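Local coordinates for protein cellobiose 2-epimerase (Ruminococcus albus, PDB 3VW5) that catalyses the reversible epimerization of cellobiose to 4-O-beta-D-glucopyranosyl-D-mannose and folds as an (alpha/alpha)6 barrel, at residues S4-E9 / G376-E381; E154-D157 / R161-D164; E187-L192 / A202-F207. The protein carries 2 engineered substitutions. All blocks are in the same frame, centred on the assembly; numbering follows the deposited sequence.

Interaction 1: S4-E9 / G376-E381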
ATOM      1  N   SER A   4     -18.927   5.378  12.068  1.00 45.11           N
ATOM      2  CA  SER A   4     -18.839   6.649  12.770  1.00 46.05           C
ATOM      3  C   SER A   4     -17.527   6.755  13.552  1.00 45.18           C
ATOM      4  O   SER A   4     -16.877   7.815  13.575  1.00 42.82           O
ATOM      5  CB  SER A   4     -20.050   6.824  13.690  1.00 47.19           C
ATOM      6  OG  SER A   4     -19.658   7.292  14.967  1.00 53.70           O
ATOM      7  N   GLU A   5     -17.135   5.647  14.176  1.00 41.80           N
ATOM      8  CA  GLU A   5     -15.900   5.601  14.964  1.00 48.07           C
ATOM      9  C   GLU A   5     -14.667   5.757  14.083  1.00 45.81           C
ATOM     10  O   GLU A   5     -13.745   6.527  14.397  1.00 42.08           O
ATOM     11  CB  GLU A   5     -15.809   4.291  15.753  1.00 45.04           C
ATOM     12  CG  GLU A   5     -16.969   4.064  16.722  1.00 51.13           C
ATOM     13  CD  GLU A   5     -16.985   2.663  17.313  1.00 60.51           C
ATOM     14  OE1 GLU A   5     -16.070   1.871  16.990  1.00 56.06           O
ATOM     15  OE2 GLU A   5     -17.917   2.350  18.094  1.00 60.46           O
ATOM     16  N   ILE A   6     -14.664   5.033  12.969  1.00 43.64           N
ATOM     17  CA  ILE A   6     -13.527   5.061  12.068  1.00 41.51           C
ATOM     18  C   ILE A   6     -13.366   6.440  11.439  1.00 39.66           C
ATOM     19  O   ILE A   6     -12.246   6.949  11.325  1.00 36.22           O
ATOM     20  CB  ILE A   6     -13.619   3.935  11.020  1.00 43.21           C
ATOM     21  CG1 ILE A   6     -13.156   2.619  11.644  1.00 38.98           C
ATOM     22  CG2 ILE A   6     -12.790   4.260   9.798  1.00 39.35           C
ATOM     23  CD1 ILE A   6     -13.537   1.403  10.850  1.00 37.82           C
ATOM     24  N   ARG A   7     -14.487   7.054  11.070  1.00 38.21           N
ATOM     25  CA  ARG A   7     -14.476   8.393  10.488  1.00 41.44           C
ATOM     26  C   ARG A   7     -13.856   9.376  11.474  1.00 43.61           C
ATOM     27  O   ARG A   7     -13.144  10.310  11.087  1.00 41.00           O
ATOM     28  CB  ARG A   7     -15.897   8.830  10.107  1.00 43.96           C
ATOM     29  CG  ARG A   7     -15.966  10.119   9.287  1.00 49.47           C
ATOM     30  CD  ARG A   7     -17.406  10.505   8.943  1.00 49.84           C
ATOM     31  NE  ARG A   7     -17.644  10.699   7.504  1.00 57.31           N
ATOM     32  CZ  ARG A   7     -17.369  11.826   6.844  1.00 63.76           C
ATOM     33  NH1 ARG A   7     -16.821  12.855   7.493  1.00 53.25           N
ATOM     34  NH2 ARG A   7     -17.634  11.927   5.533  1.00 58.12           N
ATOM     35  N   GLN A   8     -14.118   9.141  12.760  1.00 47.19           N
ATOM     36  CA  GLN A   8     -13.567   9.964  13.835  1.00 46.82           C
ATOM     37  C   GLN A   8     -12.060   9.777  13.983  1.00 45.93           C
ATOM     38  O   GLN A   8     -11.303  10.747  14.184  1.00 39.34           O
ATOM     39  CB  GLN A   8     -14.234   9.602  15.150  1.00 48.01           C
ATOM     40  CG  GLN A   8     -15.200  10.641  15.644  1.00 67.26           C
ATOM     41  CD  GLN A   8     -15.032  10.900  17.126  1.00 72.92           C
ATOM     42  OE1 GLN A   8     -13.908  11.054  17.610  1.00 63.87           O
ATOM     43  NE2 GLN A   8     -16.144  10.931  17.858  1.00 69.51           N
ATOM     44  N   GLU A   9     -11.639   8.515  13.893  1.00 41.67           N
ATOM     45  CA  GLU A   9     -10.224   8.177  13.967  1.00 43.03           C
ATOM     46  C   GLU A   9      -9.457   8.849  12.823  1.00 39.06           C
ATOM     47  O   GLU A   9      -8.364   9.382  13.015  1.00 39.21           O
ATOM     48  CB  GLU A   9     -10.033   6.656  13.953  1.00 43.21           C
ATOM     49  CG  GLU A   9      -8.576   6.219  13.983  1.00 41.94           C
ATOM     50  CD  GLU A   9      -7.838   6.737  15.201  1.00 44.09           C
ATOM     51  OE1 GLU A   9      -6.598   6.883  15.133  1.00 42.55           O
ATOM     52  OE2 GLU A   9      -8.505   6.999  16.224  1.00 49.58           O
ATOM     53  N   GLY A 376      -4.977   5.257   6.777  1.00 37.60           N
ATOM     54  CA  GLY A 376      -5.767   6.225   6.026  1.00 35.41           C
ATOM     55  C   GLY A 376      -6.718   5.574   5.029  1.00 34.94           C
ATOM     56  O   GLY A 376      -7.926   5.851   5.020  1.00 36.22           O
ATOM     57  N   ARG A 377      -6.192   4.678   4.200  1.00 34.95           N
ATOM     58  CA  ARG A 377      -7.043   4.044   3.197  1.00 38.76           C
ATOM     59  C   ARG A 377      -8.202   3.270   3.820  1.00 38.41           C
ATOM     60  O   ARG A 377      -9.323   3.335   3.326  1.00 39.09           O
ATOM     61  CB  ARG A 377      -6.247   3.160   2.242  1.00 34.80           C
ATOM     62  CG  ARG A 377      -7.031   2.822   0.982  1.00 34.01           C
ATOM     63  CD  ARG A 377      -6.144   2.209  -0.090  1.00 36.48           C
ATOM     64  NE  ARG A 377      -5.495   0.990   0.383  1.00 39.11           N
ATOM     65  CZ  ARG A 377      -4.629   0.276  -0.324  1.00 37.44           C
ATOM     66  NH1 ARG A 377      -4.310   0.641  -1.558  1.00 39.44           N
ATOM     67  NH2 ARG A 377      -4.087  -0.811   0.204  1.00 35.44           N
ATOM     68  N   MET A 378      -7.941   2.558   4.917  1.00 39.32           N
ATOM     69  CA  MET A 378      -9.001   1.794   5.591  1.00 42.24           C
ATOM     70  C   MET A 378     -10.151   2.692   6.053  1.00 38.96           C
ATOM     71  O   MET A 378     -11.328   2.367   5.881  1.00 34.49           O
ATOM     72  CB  MET A 378      -8.443   1.019   6.784  1.00 37.29           C
ATOM     73  CG  MET A 378      -9.481   0.219   7.549  1.00 34.06           C
ATOM     74  SD  MET A 378      -9.072   0.175   9.301  1.00 44.78           S
ATOM     75  CE  MET A 378      -9.210   1.911   9.739  1.00 40.18           C
ATOM     76  N   CYS A 379      -9.805   3.824   6.648  1.00 40.02           N
ATOM     77  CA  CYS A 379     -10.828   4.736   7.119  1.00 37.53           C
ATOM     78  C   CYS A 379     -11.696   5.172   5.943  1.00 42.56           C
ATOM     79  O   CYS A 379     -12.933   5.028   5.982  1.00 39.56           O
ATOM     80  CB  CYS A 379     -10.206   5.917   7.857  1.00 36.26           C
ATOM     81  SG  CYS A 379      -9.259   5.408   9.327  1.00 42.86           S
ATOM     82  N   MET A 380     -11.045   5.648   4.882  1.00 37.63           N
ATOM     83  CA  MET A 380     -11.758   6.118   3.700  1.00 33.20           C
ATOM     84  C   MET A 380     -12.554   5.036   3.003  1.00 37.31           C
ATOM     85  O   MET A 380     -13.669   5.291   2.540  1.00 47.14           O
ATOM     86  CB  MET A 380     -10.799   6.798   2.734  1.00 37.98           C
ATOM     87  CG  MET A 380     -10.083   7.935   3.409  1.00 44.32           C
ATOM     88  SD  MET A 380      -8.969   8.862   2.364  1.00 50.34           S
ATOM     89  CE  MET A 380      -7.407   8.660   3.236  1.00 37.99           C
ATOM     90  N   GLU A 381     -12.013   3.827   2.935  1.00 35.07           N
ATOM     91  CA  GLU A 381     -12.707   2.753   2.241  1.00 35.61           C
ATOM     92  C   GLU A 381     -13.965   2.355   2.991  1.00 38.43           C
ATOM     93  O   GLU A 381     -14.967   1.971   2.383  1.00 42.12           O
ATOM     94  CB  GLU A 381     -11.790   1.543   2.047  1.00 36.77           C
ATOM     95  CG  GLU A 381     -10.863   1.625   0.836  1.00 33.61           C
ATOM     96  CD  GLU A 381     -11.577   1.414  -0.510  1.00 44.40           C
ATOM     97  OE1 GLU A 381     -12.611   0.689  -0.557  1.00 39.69           O
ATOM     98  OE2 GLU A 381     -11.088   1.972  -1.528  1.00 37.05           O
TER
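The seam where the (alpha/alpha)6 barrel closes runs through Ile6, on the first helix of the chain (2-19), and Met378 and Cys379, on the last (373-385). The two segments approach most closely at Ile6 and Cys379, with 5.6 Å from CA to CA. Ile6 does nearly all the touching with one branch, its CG2 methyl. CG1 lies beside the backbone N (chi1 -80°) and CG2 anti to it, which turns CG2 toward the other helix. The methyl settles on Cys379, 3.4 Å from CA of that residue and 3.6 Å from its CB. The thiol joins from the flank: Cys379 SG lies 3.7 Å from Ile6 CG2, having been turned anti to its own carbonyl carbon (chi1 -61°). Met378 adds a looser touch with the far end of its chain, which leaves CE 4.3 Å from Ile6 CG2. No hydrogen bond links the segments, and all three side chains are buried, so the join is purely one of packing.

Farther along helix 2-19, Leu10 and Ile14 also touch Cys379, extending the apolar strip, and Met378 also packs on Ala307, Val310 and Val311 of helix 303-318. The polar groups look elsewhere: Glu5 is bound by Lys337 and Trp333, whereas Arg377 points into the barrel, where it forms salt bridges with Glu246 and Glu308, each from a different helix. With the chain's first helix laid against its last, the arrangement is that of a closed alpha/alpha toroid, the fold of the N-acylglucosamine 2-epimerase family.

Interaction 2: E154-D157 / R161-D164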
ATOM      1  N   GLU A 154      12.551  -6.082 -10.648  1.00 44.52           N
ATOM      2  CA  GLU A 154      12.218  -5.189  -9.534  1.00 45.20           C
ATOM      3  C   GLU A 154      13.252  -4.166  -9.043  1.00 40.15           C
ATOM      4  O   GLU A 154      12.874  -3.079  -8.616  1.00 42.04           O
ATOM      5  CB  GLU A 154      11.695  -6.024  -8.367  1.00 43.46           C
ATOM      6  CG  GLU A 154      10.603  -6.968  -8.829  1.00 45.22           C
ATOM      7  CD  GLU A 154       9.746  -7.481  -7.703  1.00 53.38           C
ATOM      8  OE1 GLU A 154       8.766  -8.209  -8.002  1.00 51.66           O
ATOM      9  OE2 GLU A 154      10.044  -7.158  -6.525  1.00 56.31           O
ATOM     10  N   ALA A 155      14.537  -4.486  -9.106  1.00 34.69           N
ATOM     11  CA  ALA A 155      15.534  -3.606  -8.510  1.00 36.75           C
ATOM     12  C   ALA A 155      16.695  -3.283  -9.439  1.00 36.65           C
ATOM     13  O   ALA A 155      17.298  -4.174 -10.021  1.00 41.70           O
ATOM     14  CB  ALA A 155      16.051  -4.195  -7.188  1.00 38.77           C
ATOM     15  N   PHE A 156      17.008  -1.998  -9.555  1.00 36.81           N
ATOM     16  CA  PHE A 156      18.044  -1.513 -10.456  1.00 38.44           C
ATOM     17  C   PHE A 156      18.762  -0.368  -9.783  1.00 41.40           C
ATOM     18  O   PHE A 156      18.246   0.212  -8.819  1.00 38.61           O
ATOM     19  CB  PHE A 156      17.427  -0.990 -11.756  1.00 36.07           C
ATOM     20  CG  PHE A 156      16.403  -1.898 -12.333  1.00 40.55           C
ATOM     21  CD1 PHE A 156      16.764  -2.863 -13.262  1.00 40.84           C
ATOM     22  CD2 PHE A 156      15.078  -1.821 -11.921  1.00 35.61           C
ATOM     23  CE1 PHE A 156      15.810  -3.725 -13.786  1.00 40.97           C
ATOM     24  CE2 PHE A 156      14.133  -2.690 -12.429  1.00 35.82           C
ATOM     25  CZ  PHE A 156      14.497  -3.637 -13.367  1.00 37.73           C
ATOM     26  N   ASP A 157      19.948  -0.045 -10.292  1.00 37.80           N
ATOM     27  CA  ASP A 157      20.601   1.204  -9.929  1.00 40.32           C
ATOM     28  C   ASP A 157      20.012   2.330 -10.766  1.00 39.95           C
ATOM     29  O   ASP A 157      19.182   2.083 -11.646  1.00 38.75           O
ATOM     30  CB  ASP A 157      22.136   1.133 -10.039  1.00 38.04           C
ATOM     31  CG  ASP A 157      22.641   0.963 -11.471  1.00 45.66           C
ATOM     32  OD1 ASP A 157      21.869   1.119 -12.448  1.00 45.96           O
ATOM     33  OD2 ASP A 157      23.847   0.678 -11.611  1.00 48.88           O
ATOM     34  N   ARG A 161      20.726  -0.709 -14.423  1.00 43.42           N
ATOM     35  CA  ARG A 161      21.465  -1.962 -14.390  1.00 42.34           C
ATOM     36  C   ARG A 161      20.995  -2.780 -13.191  1.00 45.88           C
ATOM     37  O   ARG A 161      20.858  -2.259 -12.078  1.00 47.70           O
ATOM     38  CB  ARG A 161      22.972  -1.708 -14.320  1.00 42.71           C
ATOM     39  CG  ARG A 161      23.487  -0.857 -15.479  1.00 52.78           C
ATOM     40  CD  ARG A 161      24.933  -0.398 -15.267  1.00 57.72           C
ATOM     41  NE  ARG A 161      25.070   0.509 -14.132  1.00 58.65           N
ATOM     42  CZ  ARG A 161      26.129   1.283 -13.921  1.00 60.84           C
ATOM     43  NH1 ARG A 161      27.147   1.262 -14.773  1.00 62.62           N
ATOM     44  NH2 ARG A 161      26.171   2.080 -12.856  1.00 55.69           N
ATOM     45  N   LEU A 162      20.752  -4.064 -13.418  1.00 47.31           N
ATOM     46  CA  LEU A 162      20.208  -4.950 -12.390  1.00 51.23           C
ATOM     47  C   LEU A 162      21.045  -5.067 -11.096  1.00 49.52           C
ATOM     48  O   LEU A 162      22.270  -5.208 -11.153  1.00 48.88           O
ATOM     49  CB  LEU A 162      19.967  -6.335 -12.981  1.00 45.06           C
ATOM     50  CG  LEU A 162      19.085  -7.170 -12.068  1.00 55.19           C
ATOM     51  CD1 LEU A 162      17.689  -7.286 -12.655  1.00 55.49           C
ATOM     52  CD2 LEU A 162      19.705  -8.547 -11.814  1.00 63.50           C
ATOM     53  N   VAL A 163      20.366  -4.997  -9.946  1.00 43.63           N
ATOM     54  CA  VAL A 163      20.966  -5.299  -8.632  1.00 53.91           C
ATOM     55  C   VAL A 163      20.099  -6.246  -7.785  1.00 54.76           C
ATOM     56  O   VAL A 163      18.991  -6.614  -8.182  1.00 56.55           O
ATOM     57  CB  VAL A 163      21.216  -4.034  -7.767  1.00 56.04           C
ATOM     58  CG1 VAL A 163      22.390  -4.297  -6.814  1.00 75.27           C
ATOM     59  CG2 VAL A 163      21.481  -2.816  -8.623  1.00 48.57           C
ATOM     60  N   ASP A 164      20.594  -6.608  -6.601  1.00 58.95           N
ATOM     61  CA  ASP A 164      19.849  -7.479  -5.674  1.00 61.52           C
ATOM     62  C   ASP A 164      18.574  -6.822  -5.147  1.00 64.08           C
ATOM     63  O   ASP A 164      18.580  -5.661  -4.732  1.00 66.17           O
ATOM     64  CB  ASP A 164      20.720  -7.902  -4.485  1.00 64.87           C
ATOM     65  CG  ASP A 164      21.890  -8.791  -4.897  1.00 69.53           C
ATOM     66  OD1 ASP A 164      21.692  -9.724  -5.711  1.00 66.07           O
ATOM     67  OD2 ASP A 164      23.011  -8.545  -4.402  1.00 71.94           O
TER
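Asp157 and Arg161 form a salt bridge, with a carboxylate that takes three N-H groups. OD2 of Asp157 receives both NE of Arg161, at 2.8 Å, through its syn lone pair, and NH2 of Arg161, at 3.0 Å, from above the carboxylate plane. The aspartate thus lies at the edge of the guanidinium, in its plane, although the two flat groups are turned 51° against each other. A bend in the arginine chain (chi3 -65°) swings that edge round to the acid. OD1 of Asp157 is engaged by the backbone N of Arg161, 2.9 Å away and well out of the carboxylate plane, on the face opposite the one NH2 approaches.

Next come the backbones, which form a single antiparallel bridge: Phe156 and Leu162 are a non-hydrogen-bonded pair, framed by Asp157 N to Arg161 O (3.0 Å) and an almost straight bond from Val163 N to Ala155 O (3.2 Å). CG2 of Val163 rests over the Phe156–Asp157 peptide, and the Phe156 ring loosely meets Leu162 CD1.

Behind this, strand 151-156 is held by backbone bonds of Phe156 with Lys107 and of Glu154 with Thr109, while the Glu154 carboxylate binds Thr178 N and Asn165. Arg161 also touches a crystal neighbour, so its pose may owe something to the lattice. Asp157 holds main chain and side chain of Arg161 at once, and its charge is probably balanced by the guanidinium at the turn after strand 151-156.

Interaction 3: E187-L192 / A202-F207; sequences EAYTEL and ADRLKF
Helices 179-196 and 199-216 run roughly antiparallel, the axes of segments 187-192 and 202-207 being 9.4 Å apart with 150° between their directions; Tyr189 and Leu205 are the nearest pair, 6.0 Å from CA to CA. Tyr189 meets the other helix at two places. Its CB touches Leu205 CG at 3.8 Å, and the edge of its ring lies along the start of the Arg204 side chain, with CE1 3.6 Å from Arg204 CB. The tyrosine and arginine extend side by side in the same direction, their flat groups 62° apart, and the ends of both reach Glu143: Tyr189 OH bonds one carboxylate oxygen, while the arginine chain is bent at chi2 and chi3 and its NE forms a salt bridge with the other. On the far flank, both Leu205 methyls press on Thr190 OG1 from the same side, CD2 at 3.9 Å; that hydroxyl is satisfied by Ile186 O within its own helix.

Helix 129-145 walls one side, where Phe139 stacks edge-to-face with Tyr189 and Ile142 packs on it. On the other side is helix 241-258, whose Ala254 and Val257 touch Thr190 while Leu258 meets Leu205.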
ATOM      1  N   GLU A 187      -2.344  -1.958  -8.342  1.00 38.70           N
ATOM      2  CA  GLU A 187      -2.916  -0.877  -7.563  1.00 36.24           C
ATOM      3  C   GLU A 187      -2.765   0.476  -8.270  1.00 38.85           C
ATOM      4  O   GLU A 187      -3.733   1.230  -8.390  1.00 37.86           O
ATOM      5  CB  GLU A 187      -2.217  -0.851  -6.209  1.00 39.63           C
ATOM      6  CG  GLU A 187      -2.739   0.132  -5.193  1.00 34.83           C
ATOM      7  CD  GLU A 187      -1.815   0.181  -3.988  1.00 45.17           C
ATOM      8  OE1 GLU A 187      -2.274  -0.055  -2.838  1.00 45.85           O
ATOM      9  OE2 GLU A 187      -0.605   0.439  -4.199  1.00 47.06           O
ATOM     10  N   ALA A 188      -1.549   0.770  -8.728  1.00 39.08           N
ATOM     11  CA  ALA A 188      -1.244   2.012  -9.456  1.00 37.63           C
ATOM     12  C   ALA A 188      -1.974   2.119 -10.794  1.00 37.05           C
ATOM     13  O   ALA A 188      -2.604   3.133 -11.074  1.00 36.87           O
ATOM     14  CB  ALA A 188       0.283   2.188  -9.659  1.00 29.52           C
ATOM     15  N   TYR A 189      -1.871   1.079 -11.618  1.00 39.00           N
ATOM     16  CA  TYR A 189      -2.461   1.102 -12.956  1.00 35.57           C
ATOM     17  C   TYR A 189      -3.974   1.198 -12.889  1.00 36.59           C
ATOM     18  O   TYR A 189      -4.597   1.857 -13.721  1.00 40.28           O
ATOM     19  CB  TYR A 189      -2.043  -0.115 -13.785  1.00 32.99           C
ATOM     20  CG  TYR A 189      -0.614  -0.060 -14.248  1.00 35.48           C
ATOM     21  CD1 TYR A 189      -0.158  -0.895 -15.262  1.00 38.28           C
ATOM     22  CD2 TYR A 189       0.286   0.834 -13.677  1.00 37.76           C
ATOM     23  CE1 TYR A 189       1.159  -0.851 -15.694  1.00 37.92           C
ATOM     24  CE2 TYR A 189       1.609   0.898 -14.101  1.00 36.84           C
ATOM     25  CZ  TYR A 189       2.043   0.045 -15.107  1.00 44.43           C
ATOM     26  OH  TYR A 189       3.362   0.091 -15.532  1.00 41.31           O
ATOM     27  N   THR A 190      -4.563   0.537 -11.897  1.00 36.87           N
ATOM     28  CA  THR A 190      -5.982   0.706 -11.627  1.00 38.62           C
ATOM     29  C   THR A 190      -6.312   2.188 -11.489  1.00 37.78           C
ATOM     30  O   THR A 190      -7.300   2.654 -12.040  1.00 44.67           O
ATOM     31  CB  THR A 190      -6.425  -0.032 -10.350  1.00 36.65           C
ATOM     32  OG1 THR A 190      -6.181  -1.428 -10.505  1.00 35.80           O
ATOM     33  CG2 THR A 190      -7.913   0.184 -10.095  1.00 37.14           C
ATOM     34  N   GLU A 191      -5.478   2.927 -10.768  1.00 34.38           N
ATOM     35  CA  GLU A 191      -5.772   4.324 -10.468  1.00 37.59           C
ATOM     36  C   GLU A 191      -5.538   5.206 -11.691  1.00 36.24           C
ATOM     37  O   GLU A 191      -6.271   6.154 -11.908  1.00 39.40           O
ATOM     38  CB  GLU A 191      -4.952   4.817  -9.254  1.00 34.07           C
ATOM     39  CG  GLU A 191      -5.327   6.196  -8.704  1.00 31.49           C
ATOM     40  CD  GLU A 191      -6.693   6.220  -8.007  1.00 46.01           C
ATOM     41  OE1 GLU A 191      -7.089   7.298  -7.485  1.00 46.93           O
ATOM     42  OE2 GLU A 191      -7.374   5.166  -7.972  1.00 48.64           O
ATOM     43  N   LEU A 192      -4.511   4.893 -12.475  1.00 39.14           N
ATOM     44  CA  LEU A 192      -4.215   5.618 -13.707  1.00 40.27           C
ATOM     45  C   LEU A 192      -5.345   5.417 -14.700  1.00 39.08           C
ATOM     46  O   LEU A 192      -5.659   6.308 -15.467  1.00 40.86           O
ATOM     47  CB  LEU A 192      -2.923   5.110 -14.349  1.00 38.16           C
ATOM     48  CG  LEU A 192      -1.948   6.156 -14.903  1.00 43.34           C
ATOM     49  CD1 LEU A 192      -1.082   5.551 -16.013  1.00 33.98           C
ATOM     50  CD2 LEU A 192      -2.666   7.407 -15.375  1.00 36.34           C
ATOM     51  N   ALA A 202      -4.753  -0.216 -19.420  1.00 41.73           N
ATOM     52  CA  ALA A 202      -5.572  -1.390 -19.121  1.00 38.29           C
ATOM     53  C   ALA A 202      -4.958  -2.687 -19.648  1.00 39.27           C
ATOM     54  O   ALA A 202      -5.062  -3.728 -19.007  1.00 47.41           O
ATOM     55  CB  ALA A 202      -6.992  -1.219 -19.618  1.00 34.49           C
ATOM     56  N   ASP A 203      -4.306  -2.642 -20.800  1.00 41.50           N
ATOM     57  CA  ASP A 203      -3.639  -3.843 -21.295  1.00 40.98           C
ATOM     58  C   ASP A 203      -2.620  -4.381 -20.300  1.00 41.77           C
ATOM     59  O   ASP A 203      -2.664  -5.559 -19.951  1.00 40.94           O
ATOM     60  CB  ASP A 203      -2.990  -3.615 -22.663  1.00 41.20           C
ATOM     61  CG  ASP A 203      -4.001  -3.650 -23.792  1.00 58.52           C
ATOM     62  OD1 ASP A 203      -5.046  -4.332 -23.621  1.00 53.08           O
ATOM     63  OD2 ASP A 203      -3.755  -2.985 -24.834  1.00 62.53           O
ATOM     64  N   ARG A 204      -1.720  -3.521 -19.833  1.00 38.22           N
ATOM     65  CA  ARG A 204      -0.713  -3.954 -18.879  1.00 39.16           C
ATOM     66  C   ARG A 204      -1.375  -4.448 -17.583  1.00 40.97           C
ATOM     67  O   ARG A 204      -1.006  -5.511 -17.053  1.00 37.23           O
ATOM     68  CB  ARG A 204       0.278  -2.828 -18.598  1.00 39.13           C
ATOM     69  CG  ARG A 204       0.849  -2.187 -19.853  1.00 37.88           C
ATOM     70  CD  ARG A 204       1.402  -3.228 -20.790  1.00 39.20           C
ATOM     71  NE  ARG A 204       2.439  -4.036 -20.160  1.00 40.46           N
ATOM     72  CZ  ARG A 204       2.470  -5.366 -20.191  1.00 38.66           C
ATOM     73  NH1 ARG A 204       1.517  -6.039 -20.823  1.00 32.48           N
ATOM     74  NH2 ARG A 204       3.454  -6.019 -19.584  1.00 40.06           N
ATOM     75  N   LEU A 205      -2.362  -3.687 -17.099  1.00 36.92           N
ATOM     76  CA  LEU A 205      -3.166  -4.071 -15.942  1.00 35.00           C
ATOM     77  C   LEU A 205      -3.697  -5.493 -16.074  1.00 40.90           C
ATOM     78  O   LEU A 205      -3.634  -6.270 -15.115  1.00 41.77           O
ATOM     79  CB  LEU A 205      -4.366  -3.131 -15.768  1.00 36.23           C
ATOM     80  CG  LEU A 205      -4.831  -2.675 -14.369  1.00 41.90           C
ATOM     81  CD1 LEU A 205      -6.321  -2.451 -14.360  1.00 38.15           C
ATOM     82  CD2 LEU A 205      -4.451  -3.615 -13.214  1.00 33.70           C
ATOM     83  N   LYS A 206      -4.248  -5.834 -17.241  1.00 36.67           N
ATOM     84  CA  LYS A 206      -4.845  -7.155 -17.404  1.00 37.14           C
ATOM     85  C   LYS A 206      -3.753  -8.229 -17.378  1.00 41.03           C
ATOM     86  O   LYS A 206      -3.949  -9.337 -16.857  1.00 38.55           O
ATOM     87  CB  LYS A 206      -5.705  -7.238 -18.667  1.00 36.57           C
ATOM     88  CG  LYS A 206      -7.077  -6.573 -18.545  1.00 42.61           C
ATOM     89  CD  LYS A 206      -7.704  -6.324 -19.920  1.00 45.39           C
ATOM     90  CE  LYS A 206      -9.081  -5.653 -19.809  1.00 65.24           C
ATOM     91  NZ  LYS A 206     -10.080  -6.116 -20.851  1.00 61.65           N
ATOM     92  N   PHE A 207      -2.587  -7.885 -17.909  1.00 34.11           N
ATOM     93  CA  PHE A 207      -1.469  -8.798 -17.849  1.00 35.99           C
ATOM     94  C   PHE A 207      -1.042  -9.051 -16.383  1.00 43.89           C
ATOM     95  O   PHE A 207      -0.743 -10.192 -15.994  1.00 43.36           O
ATOM     96  CB  PHE A 207      -0.317  -8.275 -18.688  1.00 34.04           C
ATOM     97  CG  PHE A 207       1.004  -8.912 -18.364  1.00 40.13           C
ATOM     98  CD1 PHE A 207       1.894  -8.288 -17.507  1.00 36.59           C
ATOM     99  CD2 PHE A 207       1.353 -10.135 -18.915  1.00 40.94           C
ATOM    100  CE1 PHE A 207       3.117  -8.866 -17.202  1.00 40.47           C
ATOM    101  CE2 PHE A 207       2.574 -10.722 -18.618  1.00 40.46           C
ATOM    102  CZ  PHE A 207       3.458 -10.083 -17.753  1.00 42.04           C
TER

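Overall arrangement
Along the chain, interaction 1 joins the first helix to the last and encloses the other two; interaction 2 closes before interaction 3 opens. The centres of interactions 1 and 2 are 37 Å apart, on opposite sides of the chain's centre, with nearest atoms about 17 Å apart. Interaction 3 lies 26 Å from interaction 1 and 23 Å from interaction 2, centre to centre. It touches interaction 1 through the salt bridge between Glu187 OE1 and Arg377 NH1, which joins helix 179-196 to helix 373-385. Interactions 1 and 3 thus pack helices of the barrel wall, while interaction 2 pairs the end of strand 151-156 with the loop that follows it, at the sheet-bearing end.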